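Local coordinates for protein sialyltransferase 0160 (Photobacterium damselae, PDB 4R84) that probably transfers sialic acid from CMP-sialic acid to acceptor sugars, as a glycosyltransferase of the GT-B structural group, at residues A[199-204]-A[210-215]; A[378-383]-A[415-420]. All coordinates share one frame; numbering follows the deposited sequence.

Interaction 1 of 2, residues A[199-204]-A[210-215]; sequences IEFYTN and NNLPPI
Thr203 OG1 is gripped by two groups. Asn211 ND2 donates to Thr203 OG1 at 3.0 Å, and the hydroxyl is also hydrogen-bonded to the backbone carbonyl O of Ile124 on the neighbouring strand. The bond from Asn211 is bent, 145° at the hydrogen, and Thr203 OG1 lies somewhat out of the Asn211 amide plane. This buried bond joins a parallel strand of a Rossmann-like domain to the helical region that follows it. OG1 lies anti to the backbone N of Thr203 (chi1 -167°), which brings the hydroxyl to Asn211 and leaves CG2 to meet Leu212. The other end of the Asn211 amide is held too, because OD1 accepts from Asn178 ND2. With both ends bonded, the rotation of the amide is fixed.

The rest of the contact is apolar. The Phe201 ring lies between Ile199 CG2 on one face and Leu212 on the opposite face. Leu212 CD2 sits 3.9 Å from the centroid of the Phe201 ring, 23° off the normal, as a CH-pi contact. Leu212 and Phe201 run alongside each other in opposite senses, and Leu212 CD1 also touches Phe201 CB. Thr203 CG2 meets Leu212 CD2 tip to tip at 4.1 Å. Val184 and Ile187 of helix 181-192 pack against Ile215. At the far edge of the ring, close to its plane, Ile215 CG2 rests 3.7 Å from Phe201 CZ.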
loop_
_atom_site.group_PDB
_atom_site.type_symbol
_atom_site.label_atom_id
_atom_site.label_comp_id
_atom_site.label_asym_id
_atom_site.label_seq_id
_atom_site.Cartn_x
_atom_site.Cartn_y
_atom_site.Cartn_z
ATOM N N ILE A 199 16.587 -6.539 0.274
ATOM C CA ILE A 199 15.356 -6.484 -0.497
ATOM C C ILE A 199 14.188 -6.217 0.431
ATOM O O ILE A 199 14.057 -6.867 1.468
ATOM C CB ILE A 199 15.108 -7.793 -1.281
ATOM C CG1 ILE A 199 16.227 -8.040 -2.297
ATOM C CG2 ILE A 199 13.728 -7.766 -1.955
ATOM C CD1 ILE A 199 16.154 -9.401 -2.968
ATOM N N GLU A 200 13.379 -5.221 0.079
ATOM C CA GLU A 200 12.119 -4.944 0.770
ATOM C C GLU A 200 10.970 -5.378 -0.120
ATOM O O GLU A 200 10.925 -4.979 -1.285
ATOM C CB GLU A 200 11.981 -3.464 1.091
ATOM C CG GLU A 200 12.925 -2.950 2.168
ATOM C CD GLU A 200 12.895 -1.439 2.296
ATOM O OE1 GLU A 200 12.130 -0.766 1.571
ATOM O OE2 GLU A 200 13.666 -0.910 3.118
ATOM N N PHE A 201 10.032 -6.166 0.421
ATOM C CA PHE A 201 8.877 -6.628 -0.344
ATOM C C PHE A 201 7.620 -5.875 0.058
ATOM O O PHE A 201 7.450 -5.548 1.228
ATOM C CB PHE A 201 8.628 -8.119 -0.129
ATOM C CG PHE A 201 9.627 -9.010 -0.795
ATOM C CD1 PHE A 201 9.828 -8.953 -2.173
ATOM C CD2 PHE A 201 10.303 -9.968 -0.056
ATOM C CE1 PHE A 201 10.739 -9.811 -2.788
ATOM C CE2 PHE A 201 11.208 -10.832 -0.671
ATOM C CZ PHE A 201 11.415 -10.751 -2.040
ATOM N N TYR A 202 6.762 -5.602 -0.922
ATOM C CA TYR A 202 5.460 -4.976 -0.691
ATOM C C TYR A 202 4.445 -5.697 -1.535
ATOM O O TYR A 202 4.556 -5.684 -2.762
ATOM C CB TYR A 202 5.477 -3.496 -1.078
ATOM C CG TYR A 202 6.545 -2.684 -0.386
ATOM C CD1 TYR A 202 7.870 -2.718 -0.824
ATOM C CD2 TYR A 202 6.225 -1.866 0.690
ATOM C CE1 TYR A 202 8.857 -1.968 -0.191
ATOM C CE2 TYR A 202 7.207 -1.101 1.328
ATOM C CZ TYR A 202 8.517 -1.170 0.882
ATOM O OH TYR A 202 9.504 -0.420 1.500
ATOM N N THR A 203 3.460 -6.332 -0.914
ATOM C CA THR A 203 2.503 -7.058 -1.736
ATOM C C THR A 203 1.181 -7.226 -1.005
ATOM O O THR A 203 0.955 -6.631 0.050
ATOM C CB THR A 203 3.074 -8.423 -2.193
ATOM O OG1 THR A 203 2.240 -8.972 -3.224
ATOM C CG2 THR A 203 3.193 -9.418 -1.040
ATOM N N ASN A 204 0.309 -8.000 -1.641
ATOM C CA ASN A 204 -1.066 -8.260 -1.242
ATOM C C ASN A 204 -1.117 -9.380 -0.207
ATOM O O ASN A 204 -0.528 -10.435 -0.410
ATOM C CB ASN A 204 -1.835 -8.610 -2.533
ATOM C CG ASN A 204 -3.301 -8.846 -2.331
ATOM O OD1 ASN A 204 -3.708 -9.619 -1.478
ATOM N ND2 ASN A 204 -4.113 -8.217 -3.177
ATOM N N ASN A 210 1.699 -16.666 -3.150
ATOM C CA ASN A 210 1.850 -16.819 -4.595
ATOM C C ASN A 210 2.919 -15.880 -5.151
ATOM O O ASN A 210 3.444 -16.114 -6.237
ATOM C CB ASN A 210 0.522 -16.572 -5.307
ATOM C CG ASN A 210 -0.435 -17.734 -5.171
ATOM O OD1 ASN A 210 -0.023 -18.873 -4.932
ATOM N ND2 ASN A 210 -1.720 -17.459 -5.340
ATOM N N ASN A 211 3.231 -14.814 -4.414
ATOM C CA ASN A 211 4.123 -13.785 -4.955
ATOM C C ASN A 211 5.562 -13.794 -4.454
ATOM O O ASN A 211 6.476 -13.501 -5.227
ATOM C CB ASN A 211 3.542 -12.389 -4.689
ATOM C CG ASN A 211 2.318 -12.086 -5.544
ATOM O OD1 ASN A 211 2.131 -12.659 -6.625
ATOM N ND2 ASN A 211 1.474 -11.177 -5.056
ATOM N N LEU A 212 5.783 -14.099 -3.176
ATOM C CA LEU A 212 7.141 -13.956 -2.626
ATOM C C LEU A 212 8.031 -15.207 -2.736
ATOM O O LEU A 212 9.222 -15.076 -3.038
ATOM C CB LEU A 212 7.079 -13.508 -1.160
ATOM C CG LEU A 212 6.360 -12.166 -0.929
ATOM C CD1 LEU A 212 6.590 -11.655 0.495
ATOM C CD2 LEU A 212 6.815 -11.108 -1.931
ATOM N N PRO A 213 7.481 -16.415 -2.494
ATOM C CA PRO A 213 8.394 -17.564 -2.606
ATOM C C PRO A 213 9.157 -17.702 -3.939
ATOM O O PRO A 213 10.291 -18.175 -3.883
ATOM C CB PRO A 213 7.470 -18.766 -2.381
ATOM C CG PRO A 213 6.395 -18.234 -1.497
ATOM C CD PRO A 213 6.155 -16.825 -1.988
ATOM N N PRO A 214 8.563 -17.332 -5.099
ATOM C CA PRO A 214 9.346 -17.452 -6.335
ATOM C C PRO A 214 10.582 -16.576 -6.387
ATOM O O PRO A 214 11.489 -16.863 -7.171
ATOM C CB PRO A 214 8.360 -17.020 -7.416
ATOM C CG PRO A 214 7.027 -17.338 -6.845
ATOM C CD PRO A 214 7.152 -17.027 -5.396
ATOM N N ILE A 215 10.608 -15.512 -5.582
ATOM C CA ILE A 215 11.767 -14.645 -5.522
ATOM C C ILE A 215 12.697 -15.088 -4.389
ATOM O O ILE A 215 13.932 -15.141 -4.548
ATOM C CB ILE A 215 11.366 -13.172 -5.298
ATOM C CG1 ILE A 215 10.454 -12.690 -6.433
ATOM C CG2 ILE A 215 12.630 -12.299 -5.190
ATOM C CD1 ILE A 215 9.746 -11.347 -6.131
#

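Interaction 2 of 2, residues A[378-383]-A[415-420]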
loop_
_atom_site.group_PDB
_atom_site.type_symbol
_atom_site.label_atom_id
_atom_site.label_comp_id
_atom_site.label_asym_id
_atom_site.label_seq_id
_atom_site.Cartn_x
_atom_site.Cartn_y
_atom_site.Cartn_z
ATOM N N GLN A 378 -31.007 -1.726 -16.094
ATOM C CA GLN A 378 -32.313 -1.252 -15.648
ATOM C C GLN A 378 -32.535 -1.487 -14.154
ATOM O O GLN A 378 -33.146 -0.655 -13.479
ATOM C CB GLN A 378 -33.437 -1.906 -16.459
ATOM C CG GLN A 378 -34.855 -1.445 -16.068
ATOM C CD GLN A 378 -35.049 0.067 -16.181
ATOM O OE1 GLN A 378 -34.679 0.680 -17.182
ATOM N NE2 GLN A 378 -35.655 0.668 -15.159
ATOM N N GLN A 379 -32.048 -2.607 -13.630
ATOM C CA GLN A 379 -32.207 -2.870 -12.212
ATOM C C GLN A 379 -31.484 -1.825 -11.380
ATOM O O GLN A 379 -31.974 -1.405 -10.329
ATOM C CB GLN A 379 -31.704 -4.261 -11.846
ATOM C CG GLN A 379 -32.477 -5.385 -12.514
ATOM C CD GLN A 379 -33.978 -5.134 -12.492
ATOM O OE1 GLN A 379 -34.602 -5.164 -11.442
ATOM N NE2 GLN A 379 -34.566 -4.933 -13.673
ATOM N N GLN A 380 -30.326 -1.380 -11.866
ATOM C CA GLN A 380 -29.551 -0.389 -11.134
ATOM C C GLN A 380 -30.233 0.967 -11.214
ATOM O O GLN A 380 -30.264 1.707 -10.227
ATOM C CB GLN A 380 -28.123 -0.346 -11.657
ATOM C CG GLN A 380 -27.430 -1.711 -11.487
ATOM C CD GLN A 380 -25.980 -1.703 -11.934
ATOM O OE1 GLN A 380 -25.147 -0.986 -11.380
ATOM N NE2 GLN A 380 -25.678 -2.489 -12.953
ATOM N N VAL A 381 -30.815 1.277 -12.371
ATOM C CA VAL A 381 -31.629 2.482 -12.501
ATOM C C VAL A 381 -32.794 2.428 -11.512
ATOM O O VAL A 381 -33.106 3.416 -10.839
ATOM C CB VAL A 381 -32.159 2.663 -13.939
ATOM C CG1 VAL A 381 -33.148 3.814 -13.997
ATOM C CG2 VAL A 381 -30.993 2.949 -14.881
ATOM N N ASN A 382 -33.412 1.257 -11.382
ATOM C CA ASN A 382 -34.504 1.091 -10.422
ATOM C C ASN A 382 -34.010 1.366 -9.005
ATOM O O ASN A 382 -34.702 2.012 -8.220
ATOM C CB ASN A 382 -35.100 -0.311 -10.500
ATOM C CG ASN A 382 -35.812 -0.575 -11.814
ATOM O OD1 ASN A 382 -36.076 0.345 -12.591
ATOM N ND2 ASN A 382 -36.138 -1.841 -12.064
ATOM N N VAL A 383 -32.811 0.881 -8.672
ATOM C CA VAL A 383 -32.248 1.148 -7.348
ATOM C C VAL A 383 -32.085 2.656 -7.100
ATOM O O VAL A 383 -32.434 3.162 -6.036
ATOM C CB VAL A 383 -30.875 0.446 -7.133
ATOM C CG1 VAL A 383 -30.290 0.849 -5.781
ATOM C CG2 VAL A 383 -31.040 -1.059 -7.190
ATOM N N ASP A 415 -23.211 3.639 -19.526
ATOM C CA ASP A 415 -23.844 4.642 -20.386
ATOM C C ASP A 415 -25.360 4.718 -20.179
ATOM O O ASP A 415 -25.930 5.808 -20.164
ATOM C CB ASP A 415 -23.568 4.368 -21.866
ATOM C CG ASP A 415 -22.095 4.296 -22.182
ATOM O OD1 ASP A 415 -21.294 4.985 -21.517
ATOM O OD2 ASP A 415 -21.744 3.585 -23.143
ATOM N N ILE A 416 -26.000 3.557 -20.054
ATOM C CA ILE A 416 -27.452 3.478 -19.848
ATOM C C ILE A 416 -27.844 4.124 -18.531
ATOM O O ILE A 416 -28.772 4.942 -18.484
ATOM C CB ILE A 416 -27.943 2.015 -19.873
ATOM C CG1 ILE A 416 -27.799 1.433 -21.282
ATOM C CG2 ILE A 416 -29.405 1.917 -19.415
ATOM C CD1 ILE A 416 -28.003 -0.060 -21.349
ATOM N N ILE A 417 -27.131 3.766 -17.465
ATOM C CA ILE A 417 -27.423 4.324 -16.147
ATOM C C ILE A 417 -27.208 5.836 -16.111
ATOM O O ILE A 417 -28.082 6.583 -15.640
ATOM C CB ILE A 417 -26.554 3.659 -15.050
ATOM C CG1 ILE A 417 -26.897 2.176 -14.926
ATOM C CG2 ILE A 417 -26.714 4.367 -13.697
ATOM C CD1 ILE A 417 -25.903 1.374 -14.088
ATOM N N LEU A 418 -26.063 6.293 -16.607
ATOM C CA LEU A 418 -25.780 7.722 -16.584
ATOM C C LEU A 418 -26.832 8.489 -17.387
ATOM O O LEU A 418 -27.298 9.554 -16.973
ATOM C CB LEU A 418 -24.369 8.008 -17.121
ATOM C CG LEU A 418 -23.835 9.430 -16.936
ATOM C CD1 LEU A 418 -23.768 9.764 -15.446
ATOM C CD2 LEU A 418 -22.465 9.579 -17.602
ATOM N N GLY A 419 -27.203 7.935 -18.534
ATOM C CA GLY A 419 -28.147 8.587 -19.420
ATOM C C GLY A 419 -29.556 8.637 -18.856
ATOM O O GLY A 419 -30.410 9.357 -19.376
ATOM N N SER A 420 -29.809 7.879 -17.794
ATOM C CA SER A 420 -31.159 7.812 -17.226
ATOM C C SER A 420 -31.412 8.908 -16.202
ATOM O O SER A 420 -32.541 9.102 -15.745
ATOM C CB SER A 420 -31.406 6.451 -16.577
ATOM O OG SER A 420 -31.272 5.410 -17.518
#
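Ile417 CD1 packs along one side of the Gln380 side chain, touching both CB and the amide. Ile417 CD1 lies 3.7 Å from Gln380 CB and equally 3.7 Å from Gln380 OE1. Ile417 has CG1 anti to its carbonyl carbon, and CD1 continues extended (chi2 168°). This carries the methyl to Gln380, although the CB bond does not point at the other helix. Gln380 has CG anti to its carbonyl carbon (chi1 -60°), and the chain then runs extended through CD. A final turn at chi3 of 62° sets the amide so that its CD and NE2 also lie near the same methyl. The polar ends do not bond to helix 412-419. OE1 accepts from the backbone N of Thr364, and NE2 donates to the carbonyl O of Tyr376, one turn earlier in the same helix. These two bonds fix the buried amide.

Val381 CG2 lies beside the backbone N and faces the other helix. Val381 CG2 approaches Ile417 CA at 4.0 Å and Ile417 CG1 at 4.2 Å. Val381 CG2 also touches Ser420 OG at 3.6 Å. That hydroxyl is already used, since Ser420 OG donates to the carbonyl O of Ile416 at 2.7 Å, turning back four residues. Val381 CG1 brushes Ser420 CB. The backbones come close here, with Val381 CA and Ile417 CA 5.9 Å apart. Such close helix-helix packing beside a parallel sheet fits the nucleotide-binding Rossmann-like domain of a GT-B enzyme, and the Gln380 side chain is about 7 Å from the bound CMP-3-fluoro-sialic acid.

Overall arrangement
From the N terminus, the chain first passes through the strands of the PKD-like region and then enters the sialyltransferase region. Interaction 1 comes first. It closes a short loop of five residues, tying strand 197-204 of the large mixed sheet to helices 208-211 and 213-219. Interaction 2 opens much later. It closes a longer loop of 31 residues, which includes strand 401-405, and joins helix 373-388 to helix 412-419. The two are in series, with no nesting or crossing. The centres of interactions 1 and 2 lie 41 Å apart, and the nearest atoms of interactions 1 and 2 about 24 Å apart. Interaction 1 belongs to the mixed sheet, interaction 2 to helices beside the four-stranded parallel sheet.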